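Local coordinates for tyrosine--tRNA ligase (Archaeoglobus fulgidus, PDB 2CYB), which probably activates tyrosine with ATP and transfers it to the acceptor end of its cognate tRNA, as a homodimeric class I synthetase, at residues A[126-131]-A[161-166]. Residues are numbered along the deposited sequence; the frame is centred on the assembly and turned at random.
With TYR (tyrosine), chain C.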
# COMPACT_ATOMS: atom_id res chain seq x y z
N LEU A 126 -6.83 4.28 1.32
CA LEU A 126 -6.94 4.17 -0.13
C LEU A 126 -7.00 5.55 -0.79
O LEU A 126 -6.40 5.76 -1.85
CB LEU A 126 -8.17 3.34 -0.52
CG LEU A 126 -8.13 1.86 -0.10
CD1 LEU A 126 -9.26 1.14 -0.80
CD2 LEU A 126 -6.79 1.23 -0.45
N LYS A 127 -7.70 6.48 -0.16
CA LYS A 127 -7.81 7.84 -0.69
C LYS A 127 -6.45 8.53 -0.61
O LYS A 127 -6.02 9.20 -1.56
CB LYS A 127 -8.84 8.64 0.12
CG LYS A 127 -10.27 8.16 -0.08
CD LYS A 127 -11.25 8.93 0.80
CE LYS A 127 -12.69 8.50 0.53
NZ LYS A 127 -13.66 9.26 1.38
N MET A 128 -5.78 8.37 0.53
CA MET A 128 -4.44 8.94 0.70
C MET A 128 -3.50 8.36 -0.37
O MET A 128 -2.71 9.09 -0.98
CB MET A 128 -3.89 8.62 2.09
CG MET A 128 -4.37 9.53 3.20
SD MET A 128 -3.68 11.19 3.03
CE MET A 128 -2.00 10.90 3.54
N ALA A 129 -3.58 7.05 -0.58
CA ALA A 129 -2.71 6.41 -1.58
C ALA A 129 -2.98 6.91 -2.99
O ALA A 129 -2.06 7.02 -3.79
CB ALA A 129 -2.89 4.88 -1.53
N ARG A 130 -4.24 7.21 -3.28
CA ARG A 130 -4.62 7.70 -4.60
C ARG A 130 -4.09 9.11 -4.89
O ARG A 130 -3.83 9.45 -6.05
CB ARG A 130 -6.15 7.69 -4.72
CG ARG A 130 -6.72 8.51 -5.88
CD ARG A 130 -6.41 7.89 -7.22
NE ARG A 130 -7.01 8.64 -8.32
CZ ARG A 130 -6.43 9.66 -8.95
NH1 ARG A 130 -7.07 10.27 -9.94
NH2 ARG A 130 -5.22 10.06 -8.60
N ILE A 131 -3.90 9.92 -3.85
CA ILE A 131 -3.41 11.28 -4.06
C ILE A 131 -1.95 11.51 -3.70
O ILE A 131 -1.44 12.62 -3.81
CB ILE A 131 -4.29 12.32 -3.30
CG1 ILE A 131 -4.12 12.16 -1.78
CG2 ILE A 131 -5.76 12.09 -3.65
CD1 ILE A 131 -4.82 13.25 -0.96
N MET A 161 -0.48 5.81 6.59
CA MET A 161 -1.16 5.42 7.81
C MET A 161 -0.75 6.28 8.98
O MET A 161 -1.56 6.58 9.84
CB MET A 161 -0.91 3.95 8.11
CG MET A 161 -1.72 3.02 7.22
SD MET A 161 -1.41 1.29 7.62
CE MET A 161 -1.87 1.24 9.37
N GLN A 162 0.53 6.66 9.04
CA GLN A 162 0.99 7.51 10.12
C GLN A 162 0.27 8.85 10.05
O GLN A 162 -0.20 9.37 11.06
CB GLN A 162 2.50 7.74 10.04
CG GLN A 162 3.03 8.59 11.18
CD GLN A 162 4.54 8.52 11.30
OE1 GLN A 162 5.15 7.51 10.94
NE2 GLN A 162 5.15 9.57 11.83
N ALA A 163 0.18 9.41 8.84
CA ALA A 163 -0.51 10.68 8.65
C ALA A 163 -1.96 10.54 9.07
O ALA A 163 -2.51 11.42 9.74
CB ALA A 163 -0.42 11.11 7.19
N LEU A 164 -2.60 9.43 8.69
CA LEU A 164 -3.99 9.22 9.06
C LEU A 164 -4.19 9.00 10.55
O LEU A 164 -5.28 9.27 11.07
CB LEU A 164 -4.59 8.04 8.29
CG LEU A 164 -4.92 8.37 6.83
CD1 LEU A 164 -5.29 7.08 6.08
CD2 LEU A 164 -6.07 9.39 6.80
N ASP A 165 -3.17 8.52 11.25
CA ASP A 165 -3.29 8.31 12.69
C ASP A 165 -3.55 9.65 13.37
O ASP A 165 -4.30 9.72 14.34
CB ASP A 165 -2.01 7.70 13.27
CG ASP A 165 -1.82 6.27 12.87
OD1 ASP A 165 -0.66 5.81 12.88
OD2 ASP A 165 -2.83 5.59 12.55
N ILE A 166 -2.94 10.71 12.85
CA ILE A 166 -3.11 12.04 13.42
C ILE A 166 -4.59 12.44 13.38
O ILE A 166 -5.15 12.87 14.39
CB ILE A 166 -2.27 13.09 12.64
CG1 ILE A 166 -0.77 12.80 12.82
CG2 ILE A 166 -2.61 14.49 13.12
CD1 ILE A 166 0.12 13.59 11.88
N TYR C . 7.26 6.49 12.40
CA TYR C . 7.50 6.47 13.86
C TYR C . 8.94 6.05 14.17
O TYR C . 9.28 5.99 15.36
CB TYR C . 6.50 5.53 14.53
CG TYR C . 5.08 6.00 14.34
CD1 TYR C . 4.12 5.18 13.75
CD2 TYR C . 4.70 7.28 14.76
CE1 TYR C . 2.80 5.63 13.58
CE2 TYR C . 3.40 7.74 14.59
CZ TYR C . 2.45 6.91 14.01
OH TYR C . 1.17 7.37 13.87
OXT TYR C . 9.70 5.80 13.22
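Met128 reaches from helix 119-131 to Ala163 and Leu164 on helix 154-168, and these apolar contacts alone join the two segments. Met128 CG packs flank to flank against the branch point of Leu164, 3.9 Å from its CG and about as close to both methyls, a broad apolar surface. Bends at chi2 and chi3 (-70° and -74°) then carry the methyl CE to Ala163 CB, 4.0 Å away. An unbranched, flexible methionine suits this span, while the small alanine leaves room for the methyl and for Ala187 of helix 181-190.

The hydrogen bonds to the bound tyrosine come from the face carrying Gln162 and Asp165. With CG anti to its own nitrogen (chi1 -178°), Gln162 lays CG over the face of the ligand's ring, 3.3 Å from the ligand's CZ. The extended chain brings OE1 to accept a hydrogen bond from the ligand's N, 2.8 Å away. NE2 donates to Gln180, fixing the amide's orientation. A carboxylate suits Asp165: OD1 accepts a short hydrogen bond, 2.6 Å, from the ligand's OH, while Gln116 holds OD2. A leucine in place of Gln162 would probably leave the ligand's ammonium without this acceptor and Gln180 OE1 without the NE2 donor.

Helix 154-168 is thus two-faced, apolar toward Met128 and polar toward the substrate, contributing to binding both its amino and phenol ends.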